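Local coordinates for protein quinone oxidoreductase (Coxiella burnetii, PDB 3TQH) that binds NADPH and probably uses it to reduce quinones, as an oxidoreductase of the medium-chain type, at residues A[5-10]-A[107-112]; A[16-21]-A[51-56]; A[178-183]-A[195-200]; A[230-235]-A[259-264]. All blocks are in the same frame, centred on the assembly; numbering follows the deposited sequence.

Contact 1 of 4, residues A[5-10]-A[107-112]; sequences KEMKAI and CYAEYV
Two tyrosine rings of 107-112 are met at their edges by side chains of 5-10. Ile10 CG2 lies in the plane of the Tyr108 ring, beside CD2, and Met7 CB reaches the rim of Tyr111 at CD2 (3.8 Å). Met7, a selenomethionine here, makes a Met-aromatic contact with the Tyr111 edge, SE standing 5.4 Å from the centroid of that ring. Met7 CG sits between the backbone N and carbonyl carbon (chi1 63°), and the extended chain beyond brings CE near Ala109 CB. A single bridge, Ala9 with Ala109, ties N-terminal strand 6-12, paired with 21-27, to the chain entering strand 111-114 of the GroES-like domain; small residues suit it, their CB atoms being only 3.5 Å apart. Tyr108, centre of an inverse gamma turn, accepts from Ile10 N through its O at 2.9 Å, and a water links the same O to Ile10 O. The Tyr108 hydroxyl bonds to Asp49 and His304. Glu110 holds both backbone polar atoms of Lys8: its N donates to Lys8 O (3.2 Å), and OE1 takes Lys8 N at 3.0 Å, almost straight, from well above the carboxylate plane. The carboxylate thus does a backbone carbonyl's work, the distant Lys8 ammonium adding at most a weak attraction through a long salt bridge to OE2.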
# COMPACT_ATOMS: atom_id res chain seq x y z
N LYS A 5 10.42 19.64 -22.68
CA LYS A 5 10.91 18.84 -21.52
C LYS A 5 10.12 19.12 -20.23
O LYS A 5 10.51 18.64 -19.16
CB LYS A 5 12.40 19.11 -21.29
CG LYS A 5 13.31 18.59 -22.39
CD LYS A 5 14.79 18.73 -22.00
CE LYS A 5 15.68 17.72 -22.73
NZ LYS A 5 15.95 18.12 -24.14
N GLU A 6 9.01 19.86 -20.32
CA GLU A 6 8.18 20.16 -19.15
C GLU A 6 7.06 19.14 -18.92
O GLU A 6 6.64 18.44 -19.85
CB GLU A 6 7.51 21.54 -19.28
CG GLU A 6 8.43 22.73 -19.05
CD GLU A 6 7.83 23.71 -18.05
OE1 GLU A 6 7.39 24.81 -18.46
OE2 GLU A 6 7.77 23.36 -16.86
N MSE A 7 6.59 19.08 -17.68
CA MSE A 7 5.44 18.28 -17.29
C MSE A 7 4.74 18.90 -16.09
O MSE A 7 5.31 19.75 -15.39
CB MSE A 7 5.88 16.86 -16.94
CG MSE A 7 6.83 16.78 -15.73
SE MSE A 7 6.95 14.97 -15.03
CE MSE A 7 7.90 15.31 -13.34
N LYS A 8 3.50 18.47 -15.84
CA LYS A 8 2.76 18.81 -14.62
C LYS A 8 3.04 17.75 -13.55
O LYS A 8 3.06 16.55 -13.84
CB LYS A 8 1.26 18.88 -14.89
CG LYS A 8 0.86 19.82 -16.05
CD LYS A 8 -0.65 19.76 -16.33
CE LYS A 8 -1.08 20.70 -17.46
NZ LYS A 8 -0.77 20.17 -18.82
N ALA A 9 3.26 18.21 -12.32
CA ALA A 9 3.52 17.32 -11.19
C ALA A 9 3.14 17.97 -9.86
O ALA A 9 3.19 19.19 -9.73
CB ALA A 9 4.97 16.91 -11.17
N ILE A 10 2.73 17.16 -8.89
CA ILE A 10 2.44 17.66 -7.55
C ILE A 10 3.74 17.72 -6.77
O ILE A 10 4.47 16.74 -6.70
CB ILE A 10 1.43 16.76 -6.80
CG1 ILE A 10 0.03 16.84 -7.45
CG2 ILE A 10 1.34 17.15 -5.32
CD1 ILE A 10 -0.64 18.19 -7.31
N CYS A 107 5.41 9.99 -8.23
CA CYS A 107 4.39 9.45 -9.12
C CYS A 107 3.14 10.32 -9.32
O CYS A 107 2.40 10.12 -10.28
CB CYS A 107 3.98 8.04 -8.67
SG CYS A 107 5.25 6.79 -8.91
N TYR A 108 2.89 11.28 -8.42
CA TYR A 108 1.83 12.28 -8.65
C TYR A 108 2.34 13.21 -9.76
O TYR A 108 2.71 14.35 -9.50
CB TYR A 108 1.55 13.13 -7.41
CG TYR A 108 1.04 12.45 -6.15
CD1 TYR A 108 1.02 11.07 -6.00
CD2 TYR A 108 0.61 13.23 -5.08
CE1 TYR A 108 0.56 10.48 -4.82
CE2 TYR A 108 0.15 12.66 -3.90
CZ TYR A 108 0.14 11.29 -3.77
OH TYR A 108 -0.31 10.74 -2.59
N ALA A 109 2.35 12.70 -10.99
CA ALA A 109 3.01 13.41 -12.10
C ALA A 109 2.72 12.73 -13.44
O ALA A 109 2.30 11.59 -13.50
CB ALA A 109 4.50 13.48 -11.87
N GLU A 110 2.95 13.46 -14.52
CA GLU A 110 2.66 12.98 -15.87
C GLU A 110 3.72 12.02 -16.41
O GLU A 110 3.44 11.23 -17.30
CB GLU A 110 2.50 14.18 -16.81
CG GLU A 110 1.29 15.05 -16.51
CD GLU A 110 1.14 16.21 -17.48
OE1 GLU A 110 2.16 16.80 -17.89
OE2 GLU A 110 -0.01 16.55 -17.82
N TYR A 111 4.94 12.12 -15.88
CA TYR A 111 6.05 11.23 -16.28
C TYR A 111 6.84 10.78 -15.07
O TYR A 111 7.07 11.57 -14.14
CB TYR A 111 6.99 11.93 -17.27
CG TYR A 111 6.33 12.32 -18.56
CD1 TYR A 111 6.35 11.47 -19.66
CD2 TYR A 111 5.67 13.54 -18.70
CE1 TYR A 111 5.73 11.82 -20.86
CE2 TYR A 111 5.05 13.90 -19.88
CZ TYR A 111 5.08 13.04 -20.96
OH TYR A 111 4.47 13.39 -22.14
N VAL A 112 7.27 9.52 -15.08
CA VAL A 112 8.17 9.01 -14.05
C VAL A 112 9.35 8.27 -14.68
O VAL A 112 9.26 7.79 -15.81
CB VAL A 112 7.46 8.07 -13.06
CG1 VAL A 112 6.35 8.81 -12.34
CG2 VAL A 112 6.92 6.82 -13.76
O HOH W 1 5.24 14.28 -7.83

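Contact 2 of 4, residues A[16-21]-A[51-56]; sequences GPPKVL and KTRNGS. With NDP (NADPH dihydro-nicotinamide-adenine-dinucleotide phosphate), chain B; SO4 (sulfate ion), chain C.
Gly16 and Asn54 bring the two backbones to 4.6 Å between CA atoms, where the loop between strands 6-12 and 21-27 meets the end of helix 47-53. Gly16 N donates to Arg53 O at 3.1 Å, and Gly16 O takes Arg53 NH1 in return, so main chain and side chain of one arginine hold both polar atoms of the glycine. Beyond it, residues 18-20 form a short 3-10 turn, while the helix runs out into Gly55, whose positive phi suits a residue without a side chain. There Asn54 closes an Asx turn: its OD1 accepts from Ser56 N and also from Ser56 OG at 2.7 Å. Arg53 carries the side-chain contact. Its chain leaves with CG anti to the backbone N (chi1 -172°) and folds back at chi2 and chi3, which lays the guanidinium against the loop. Gly16 O lies in the guanidinium plane, and NH1 meets it in the carbonyl plane, on a lone pair, at 2.7 Å; Pro18 covers one face with its ring N above the centre and CG 3.4 Å from NH2. The aliphatic part rests on Val20 CG2, 3.5 Å from Arg53 CD, and on Leu21 CD2. NH2 forms a salt bridge with Glu308 and a hydrogen bond with His304, both of helix 300-308. Two residues before the arginine, Lys51 points into the cofactor pocket, where NZ donates to O3D (2.7 Å) and O2D of the nicotinamide ribose and to a sulfate oxygen.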
# COMPACT_ATOMS: atom_id res chain seq x y z
N GLY A 16 3.98 20.01 6.02
CA GLY A 16 2.82 20.65 6.63
C GLY A 16 1.54 19.93 6.31
O GLY A 16 1.56 18.76 5.95
N PRO A 17 0.40 20.63 6.44
CA PRO A 17 -0.91 20.08 6.10
C PRO A 17 -1.08 19.89 4.60
O PRO A 17 -0.23 20.34 3.83
CB PRO A 17 -1.88 21.16 6.61
CG PRO A 17 -1.10 22.03 7.50
CD PRO A 17 0.29 21.99 6.98
N PRO A 18 -2.18 19.25 4.18
CA PRO A 18 -2.45 18.98 2.76
C PRO A 18 -2.36 20.19 1.83
O PRO A 18 -2.02 20.03 0.66
CB PRO A 18 -3.87 18.41 2.79
CG PRO A 18 -3.96 17.72 4.11
CD PRO A 18 -3.16 18.58 5.06
N LYS A 19 -2.67 21.38 2.34
CA LYS A 19 -2.61 22.62 1.55
C LYS A 19 -1.24 22.92 0.93
O LYS A 19 -1.16 23.75 0.01
CB LYS A 19 -3.04 23.83 2.39
CG LYS A 19 -4.55 24.10 2.46
CD LYS A 19 -4.83 25.55 2.87
CE LYS A 19 -6.28 25.75 3.32
NZ LYS A 19 -6.63 27.20 3.47
N VAL A 20 -0.18 22.29 1.44
CA VAL A 20 1.19 22.52 0.92
C VAL A 20 1.45 21.84 -0.43
O VAL A 20 2.46 22.11 -1.07
CB VAL A 20 2.30 22.07 1.91
CG1 VAL A 20 2.14 22.77 3.25
CG2 VAL A 20 2.30 20.56 2.09
N LEU A 21 0.54 20.95 -0.84
CA LEU A 21 0.64 20.32 -2.15
C LEU A 21 0.27 21.32 -3.25
O LEU A 21 -0.74 22.02 -3.13
CB LEU A 21 -0.30 19.12 -2.23
CG LEU A 21 0.02 17.93 -1.33
CD1 LEU A 21 -0.92 16.78 -1.66
CD2 LEU A 21 1.44 17.48 -1.47
N LYS A 51 2.35 10.96 5.42
CA LYS A 51 3.34 10.92 6.50
C LYS A 51 4.66 11.56 6.06
O LYS A 51 5.40 12.12 6.88
CB LYS A 51 3.61 9.48 6.94
CG LYS A 51 2.40 8.75 7.52
CD LYS A 51 2.66 7.26 7.62
CE LYS A 51 1.51 6.53 8.31
NZ LYS A 51 1.88 5.12 8.65
N THR A 52 4.97 11.46 4.77
CA THR A 52 6.15 12.11 4.22
C THR A 52 5.88 13.60 4.16
O THR A 52 6.66 14.41 4.66
CB THR A 52 6.50 11.55 2.82
OG1 THR A 52 6.69 10.13 2.90
CG2 THR A 52 7.77 12.20 2.26
N ARG A 53 4.73 13.95 3.58
CA ARG A 53 4.31 15.34 3.40
C ARG A 53 4.18 16.10 4.71
O ARG A 53 4.53 17.28 4.77
CB ARG A 53 3.00 15.39 2.61
CG ARG A 53 2.55 16.79 2.20
CD ARG A 53 1.53 17.36 3.16
NE ARG A 53 0.35 16.51 3.15
CZ ARG A 53 -0.39 16.19 4.20
NH1 ARG A 53 -0.12 16.65 5.42
NH2 ARG A 53 -1.42 15.39 4.02
N ASN A 54 3.67 15.47 5.77
CA ASN A 54 3.57 16.15 7.06
C ASN A 54 4.87 16.11 7.88
O ASN A 54 4.98 16.78 8.91
CB ASN A 54 2.34 15.70 7.89
CG ASN A 54 2.43 14.26 8.40
OD1 ASN A 54 3.50 13.75 8.73
ND2 ASN A 54 1.27 13.61 8.49
N GLY A 55 5.85 15.35 7.39
CA GLY A 55 7.20 15.36 7.96
C GLY A 55 7.44 14.36 9.07
O GLY A 55 8.51 14.35 9.67
N SER A 56 6.45 13.51 9.34
CA SER A 56 6.54 12.56 10.45
C SER A 56 7.33 11.31 10.09
O SER A 56 7.96 10.70 10.96
CB SER A 56 5.14 12.17 10.94
OG SER A 56 4.40 11.49 9.94
PA NDP B . -5.50 2.95 4.88
O1A NDP B . -5.52 4.41 5.05
O2A NDP B . -5.96 2.56 3.53
O5B NDP B . -6.45 2.25 5.97
C5B NDP B . -7.69 2.84 6.29
C4B NDP B . -8.53 1.88 7.11
O4B NDP B . -8.07 1.86 8.44
C3B NDP B . -10.01 2.24 7.17
O3B NDP B . -10.75 1.33 6.39
C2B NDP B . -10.38 2.15 8.65
O2B NDP B . -11.52 1.36 8.89
C1B NDP B . -9.15 1.52 9.28
N9A NDP B . -8.86 1.96 10.65
C8A NDP B . -8.52 3.23 11.05
N7A NDP B . -8.30 3.21 12.38
C5A NDP B . -8.50 1.95 12.83
C6A NDP B . -8.41 1.41 14.10
N6A NDP B . -8.08 2.17 15.13
N1A NDP B . -8.67 0.07 14.29
C2A NDP B . -9.01 -0.72 13.19
N3A NDP B . -9.09 -0.18 11.93
C4A NDP B . -8.84 1.15 11.75
O3 NDP B . -4.03 2.36 5.20
PN NDP B . -3.27 1.18 4.41
O1N NDP B . -2.82 1.69 3.10
O2N NDP B . -4.02 -0.09 4.46
O5D NDP B . -1.97 1.04 5.35
C5D NDP B . -2.09 0.80 6.74
C4D NDP B . -0.76 1.12 7.42
O4D NDP B . 0.27 0.29 6.92
C3D NDP B . -0.34 2.56 7.18
O3D NDP B . 0.10 3.13 8.39
C2D NDP B . 0.77 2.46 6.16
O2D NDP B . 1.70 3.52 6.26
C1D NDP B . 1.36 1.08 6.48
N1N NDP B . 2.05 0.41 5.35
C2N NDP B . 3.31 -0.08 5.57
C3N NDP B . 4.07 -0.67 4.57
C7N NDP B . 5.44 -1.21 4.83
O7N NDP B . 6.16 -1.79 3.76
N7N NDP B . 5.96 -1.13 6.05
C4N NDP B . 3.47 -0.76 3.19
C5N NDP B . 2.09 -0.22 3.01
C6N NDP B . 1.44 0.34 4.11
P2B NDP B . -12.91 2.01 9.35
O1X NDP B . -13.99 0.96 9.23
O2X NDP B . -13.26 3.17 8.45
O3X NDP B . -12.86 2.49 10.77
S SO4 C . 5.16 3.30 6.67
O1 SO4 C . 4.67 2.89 5.36
O2 SO4 C . 4.86 2.28 7.67
O3 SO4 C . 6.61 3.50 6.61
O4 SO4 C . 4.54 4.55 7.06

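Contact 3 of 4, residues A[178-183]-A[195-200]; sequences TTVITT and LGAEQC. With NDP (NADPH dihydro-nicotinamide-adenine-dinucleotide phosphate), chain B.
Val180 O receives two amides from 195-200: Glu198 N at 2.9 Å, and Gln199 N in a weaker bond at 3.4 Å. One residue pair further on, Thr182 N donates to Gln199 O at 3.0 Å, continuing the parallel ladder in which Ile181 pairs with Gln199 and Thr182 with Cys200. Ile181 and Gln199 share a face of the sheet and point the same way side by side. Extended, with CG anti to the backbone N (chi1 -179°), Gln199 lays OE1 alongside the isoleucine, 3.7 Å from its CG2, while NE2 bonds to Ala211 O. On the other face Thr182 CG2 packs against Cys200 SG (3.8 Å) and Ala197 CB, small groups that let helices 164-175 and 186-195 pack close. At the exposed margin, Thr179 CG2 lies against the carboxylate of Glu198.

The two strands are those of a beta-alpha-beta unit of the Rossmann fold. Between them, helix 186-195 ends in a Schellman motif at Gly196, whose positive phi turns the chain into strand 199-202, and a water joins Gly196 O to Val180 N. Thr183 approaches adenine, OG1 being 3.4 Å from C2A of NADPH, with His159 and Ala160 bonded to that hydroxyl. Backbone polarity is met mainly by the sheet and its water, and the Thr182 hydroxyl by Ile158 O, so the Thr182-Cys200 face offers the helices a largely apolar surface.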
# COMPACT_ATOMS: atom_id res chain seq x y z
N THR A 178 -7.93 -19.65 5.50
CA THR A 178 -7.86 -19.26 6.90
C THR A 178 -9.18 -18.66 7.39
O THR A 178 -9.96 -18.13 6.60
CB THR A 178 -6.72 -18.27 7.15
OG1 THR A 178 -7.03 -17.01 6.54
CG2 THR A 178 -5.42 -18.81 6.59
N THR A 179 -9.42 -18.78 8.69
CA THR A 179 -10.52 -18.08 9.35
C THR A 179 -10.07 -16.63 9.57
O THR A 179 -9.06 -16.41 10.23
CB THR A 179 -10.85 -18.71 10.70
OG1 THR A 179 -11.14 -20.10 10.52
CG2 THR A 179 -12.04 -18.02 11.35
N VAL A 180 -10.80 -15.68 9.00
CA VAL A 180 -10.41 -14.28 9.02
C VAL A 180 -11.29 -13.47 9.97
O VAL A 180 -12.51 -13.41 9.79
CB VAL A 180 -10.44 -13.64 7.61
CG1 VAL A 180 -10.29 -12.12 7.68
CG2 VAL A 180 -9.33 -14.23 6.75
N ILE A 181 -10.65 -12.89 10.98
CA ILE A 181 -11.27 -11.94 11.89
C ILE A 181 -10.71 -10.58 11.51
O ILE A 181 -9.54 -10.47 11.17
CB ILE A 181 -10.91 -12.23 13.38
CG1 ILE A 181 -11.15 -13.70 13.73
CG2 ILE A 181 -11.70 -11.33 14.30
CD1 ILE A 181 -10.72 -14.08 15.16
N THR A 182 -11.53 -9.54 11.58
CA THR A 182 -11.04 -8.20 11.25
C THR A 182 -11.72 -7.13 12.08
O THR A 182 -12.78 -7.36 12.65
CB THR A 182 -11.22 -7.88 9.75
OG1 THR A 182 -10.59 -6.62 9.45
CG2 THR A 182 -12.70 -7.81 9.37
N THR A 183 -11.10 -5.95 12.12
CA THR A 183 -11.67 -4.79 12.81
C THR A 183 -12.04 -3.69 11.81
O THR A 183 -11.23 -3.33 10.95
CB THR A 183 -10.71 -4.23 13.88
OG1 THR A 183 -9.41 -4.05 13.32
CG2 THR A 183 -10.62 -5.18 15.07
N LEU A 195 -16.25 -9.88 1.32
CA LEU A 195 -14.88 -10.17 0.85
C LEU A 195 -14.26 -11.43 1.47
O LEU A 195 -13.22 -11.88 1.02
CB LEU A 195 -13.95 -8.98 1.10
CG LEU A 195 -14.18 -7.68 0.33
CD1 LEU A 195 -13.01 -6.75 0.56
CD2 LEU A 195 -14.37 -7.93 -1.16
N GLY A 196 -14.90 -11.98 2.50
CA GLY A 196 -14.47 -13.24 3.10
C GLY A 196 -14.21 -13.25 4.60
O GLY A 196 -13.86 -14.28 5.16
N ALA A 197 -14.38 -12.11 5.27
CA ALA A 197 -14.24 -12.08 6.73
C ALA A 197 -15.33 -12.94 7.37
O ALA A 197 -16.49 -12.89 6.96
CB ALA A 197 -14.32 -10.65 7.24
N GLU A 198 -14.96 -13.74 8.36
CA GLU A 198 -15.93 -14.53 9.13
C GLU A 198 -16.50 -13.71 10.28
O GLU A 198 -17.67 -13.85 10.62
CB GLU A 198 -15.28 -15.79 9.69
CG GLU A 198 -16.30 -16.84 10.13
CD GLU A 198 -15.77 -17.75 11.22
OE1 GLU A 198 -15.51 -17.24 12.34
OE2 GLU A 198 -15.64 -18.97 10.97
N GLN A 199 -15.66 -12.88 10.88
CA GLN A 199 -16.07 -12.00 11.98
C GLN A 199 -15.53 -10.59 11.73
O GLN A 199 -14.35 -10.41 11.45
CB GLN A 199 -15.53 -12.54 13.31
CG GLN A 199 -15.93 -11.72 14.54
CD GLN A 199 -15.39 -12.32 15.84
OE1 GLN A 199 -14.52 -13.19 15.82
NE2 GLN A 199 -15.92 -11.86 16.97
N CYS A 200 -16.42 -9.61 11.84
CA CYS A 200 -16.03 -8.21 11.78
C CYS A 200 -16.32 -7.54 13.12
O CYS A 200 -17.48 -7.35 13.49
CB CYS A 200 -16.80 -7.50 10.69
SG CYS A 200 -16.49 -8.20 9.10
PA NDP B . -5.50 2.95 4.88
O1A NDP B . -5.52 4.41 5.05
O2A NDP B . -5.96 2.56 3.53
O5B NDP B . -6.45 2.25 5.97
C5B NDP B . -7.69 2.84 6.29
C4B NDP B . -8.53 1.88 7.11
O4B NDP B . -8.07 1.86 8.44
C3B NDP B . -10.01 2.24 7.17
O3B NDP B . -10.75 1.33 6.39
C2B NDP B . -10.38 2.15 8.65
O2B NDP B . -11.52 1.36 8.89
C1B NDP B . -9.15 1.52 9.28
N9A NDP B . -8.86 1.96 10.65
C8A NDP B . -8.52 3.23 11.05
N7A NDP B . -8.30 3.21 12.38
C5A NDP B . -8.50 1.95 12.83
C6A NDP B . -8.41 1.41 14.10
N6A NDP B . -8.08 2.17 15.13
N1A NDP B . -8.67 0.07 14.29
C2A NDP B . -9.01 -0.72 13.19
N3A NDP B . -9.09 -0.18 11.93
C4A NDP B . -8.84 1.15 11.75
O3 NDP B . -4.03 2.36 5.20
PN NDP B . -3.27 1.18 4.41
O1N NDP B . -2.82 1.69 3.10
O2N NDP B . -4.02 -0.09 4.46
O5D NDP B . -1.97 1.04 5.35
C5D NDP B . -2.09 0.80 6.74
C4D NDP B . -0.76 1.12 7.42
O4D NDP B . 0.27 0.29 6.92
C3D NDP B . -0.34 2.56 7.18
O3D NDP B . 0.10 3.13 8.39
C2D NDP B . 0.77 2.46 6.16
O2D NDP B . 1.70 3.52 6.26
C1D NDP B . 1.36 1.08 6.48
N1N NDP B . 2.05 0.41 5.35
C2N NDP B . 3.31 -0.08 5.57
C3N NDP B . 4.07 -0.67 4.57
C7N NDP B . 5.44 -1.21 4.83
O7N NDP B . 6.16 -1.79 3.76
N7N NDP B . 5.96 -1.13 6.05
C4N NDP B . 3.47 -0.76 3.19
C5N NDP B . 2.09 -0.22 3.01
C6N NDP B . 1.44 0.34 4.11
P2B NDP B . -12.91 2.01 9.35
O1X NDP B . -13.99 0.96 9.23
O2X NDP B . -13.26 3.17 8.45
O3X NDP B . -12.86 2.49 10.77
O HOH W 2 -13.01 -16.29 6.83

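Contact 4 of 4, residues A[230-235]-A[259-264]; sequences QSIDCL and KHRRAF
On the Rossmann-type parallel sheet of the cofactor domain, this contact joins two chain turns at one margin: the end of helix 225-231 leading to strand 235-236, and the exit of helix 249-258 leading to edge strand 262-264. Ile232 CG2 lies 3.7 Å from Lys259 CG and 4.2 Å from Arg261 CG, so its beta-branch methyl rests on the aliphatic parts of two long charged residues. The methyl is directed there because CG2 stands anti to the backbone N (chi1 of CG1 -63°). An isoleucine suits this place, since Val255 and Ala256 of helix 249-258 also pack on it. Lys259 crosses it at an angle, bends at chi2 (-89°) and then runs out straight to Asp233, whose OD1 makes a salt bridge with NZ at 3.6 Å and touches CE. This pair lies at the exposed side, where the charged ends meet each other at the surface while the lysine methylenes cover the isoleucine.

The chain turns sharply here: His260 has positive phi and closes a Schellman motif after helix 249-258, sending the chain back to the strand. Arg261 follows, and its side chain and that of Leu235 run antiparallel alongside each other, Arg261 CB 4.0 Å from Leu235 CD1. The guanidinium is steadied by NH1, which donates to His260 O at 3.2 Å from above the carbonyl plane. A water bridges the two segments: it donates to Ile232 O (2.8 Å) and Leu235 O (2.7 Å), and accepts weakly from Arg261 NE. Beyond, Leu235 packs on Val219 of strand 216-221.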
# COMPACT_ATOMS: atom_id res chain seq x y z
N GLN A 230 -1.87 -4.18 22.01
CA GLN A 230 -3.02 -4.90 22.54
C GLN A 230 -3.19 -6.26 21.87
O GLN A 230 -3.58 -7.22 22.52
CB GLN A 230 -4.30 -4.07 22.37
CG GLN A 230 -4.62 -3.11 23.52
CD GLN A 230 -5.84 -3.56 24.31
OE1 GLN A 230 -6.98 -3.42 23.85
NE2 GLN A 230 -5.62 -4.10 25.51
N SER A 231 -2.89 -6.33 20.57
CA SER A 231 -3.12 -7.54 19.77
C SER A 231 -2.28 -8.73 20.24
O SER A 231 -2.66 -9.87 20.02
CB SER A 231 -2.83 -7.27 18.29
OG SER A 231 -3.64 -6.22 17.80
N ILE A 232 -1.15 -8.45 20.87
CA ILE A 232 -0.27 -9.48 21.41
C ILE A 232 -1.01 -10.42 22.39
O ILE A 232 -0.74 -11.62 22.41
CB ILE A 232 0.96 -8.84 22.11
CG1 ILE A 232 1.80 -8.05 21.09
CG2 ILE A 232 1.82 -9.91 22.77
CD1 ILE A 232 2.76 -7.08 21.73
N ASP A 233 -1.94 -9.87 23.17
CA ASP A 233 -2.70 -10.65 24.16
C ASP A 233 -3.61 -11.75 23.57
O ASP A 233 -4.03 -12.65 24.30
CB ASP A 233 -3.56 -9.72 25.02
CG ASP A 233 -2.74 -8.81 25.94
OD1 ASP A 233 -1.65 -9.23 26.39
OD2 ASP A 233 -3.21 -7.68 26.23
N CYS A 234 -3.93 -11.67 22.28
CA CYS A 234 -4.83 -12.66 21.67
C CYS A 234 -4.08 -13.76 20.91
O CYS A 234 -4.70 -14.71 20.43
CB CYS A 234 -5.87 -11.97 20.78
SG CYS A 234 -5.29 -11.38 19.17
N LEU A 235 -2.76 -13.66 20.82
CA LEU A 235 -1.95 -14.67 20.15
C LEU A 235 -1.87 -15.97 20.92
O LEU A 235 -1.76 -15.96 22.15
CB LEU A 235 -0.51 -14.17 19.95
CG LEU A 235 -0.26 -13.01 18.99
CD1 LEU A 235 1.22 -12.67 19.04
CD2 LEU A 235 -0.69 -13.37 17.58
N LYS A 259 6.27 -10.54 26.26
CA LYS A 259 5.17 -11.50 26.43
C LYS A 259 5.54 -12.89 25.90
O LYS A 259 4.70 -13.78 25.88
CB LYS A 259 3.91 -11.02 25.72
CG LYS A 259 3.42 -9.61 26.11
CD LYS A 259 2.47 -9.60 27.30
CE LYS A 259 1.63 -8.33 27.31
NZ LYS A 259 0.94 -8.12 28.62
N HIS A 260 6.80 -13.05 25.46
CA HIS A 260 7.32 -14.31 24.94
C HIS A 260 6.55 -14.77 23.70
O HIS A 260 6.25 -15.95 23.53
CB HIS A 260 7.33 -15.39 26.03
CG HIS A 260 8.27 -15.08 27.16
ND1 HIS A 260 8.86 -16.06 27.93
CD2 HIS A 260 8.74 -13.91 27.63
CE1 HIS A 260 9.64 -15.50 28.84
NE2 HIS A 260 9.59 -14.19 28.67
N ARG A 261 6.26 -13.80 22.82
CA ARG A 261 5.55 -14.06 21.58
C ARG A 261 6.36 -13.61 20.36
O ARG A 261 7.11 -12.63 20.43
CB ARG A 261 4.20 -13.34 21.60
CG ARG A 261 3.23 -13.85 22.65
CD ARG A 261 2.76 -15.25 22.31
NE ARG A 261 1.79 -15.76 23.27
CZ ARG A 261 2.08 -16.37 24.42
NH1 ARG A 261 3.34 -16.58 24.79
NH2 ARG A 261 1.09 -16.79 25.20
N ARG A 262 6.19 -14.31 19.25
CA ARG A 262 6.89 -13.97 18.01
C ARG A 262 6.31 -12.70 17.38
O ARG A 262 5.09 -12.53 17.31
CB ARG A 262 6.83 -15.13 17.02
CG ARG A 262 7.58 -16.35 17.49
CD ARG A 262 7.87 -17.33 16.36
NE ARG A 262 6.71 -18.16 16.02
CZ ARG A 262 5.99 -18.08 14.89
NH1 ARG A 262 6.29 -17.21 13.93
NH2 ARG A 262 4.95 -18.89 14.72
N ALA A 263 7.19 -11.81 16.94
CA ALA A 263 6.76 -10.57 16.30
C ALA A 263 7.67 -10.22 15.13
O ALA A 263 8.87 -10.51 15.15
CB ALA A 263 6.74 -9.43 17.31
N PHE A 264 7.09 -9.62 14.11
CA PHE A 264 7.81 -9.19 12.92
C PHE A 264 7.37 -7.78 12.53
O PHE A 264 6.21 -7.40 12.74
CB PHE A 264 7.52 -10.12 11.74
CG PHE A 264 8.05 -11.51 11.91
CD1 PHE A 264 9.41 -11.77 11.75
CD2 PHE A 264 7.20 -12.56 12.22
CE1 PHE A 264 9.91 -13.06 11.90
CE2 PHE A 264 7.69 -13.86 12.36
CZ PHE A 264 9.04 -14.11 12.21
O HOH W 3 -0.66 -14.05 23.74

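Overall arrangement
Contacts 1 and 2 belong to the same half of the chain and touch, Ile10 CG2 lying 3.9 Å from Leu21 CD2, with contact 2 nested inside the loop that contact 1 closes; His304 bonds to a side chain of each. Contacts 3 and 4 follow later in sequence and reach one parallel sheet at different places, their nearest atoms about 7 Å apart. Contact 1 is buried, and the others are partly exposed. Contact 3 is a true parallel ladder, whereas contact 1 is one bridge supplemented by a glutamate carboxylate; an arginine grips a loop in contact 2, and contact 4 has no direct hydrogen bond, relying on methylenes, a salt bridge and water. Contacts 2 and 3 both touch NADPH.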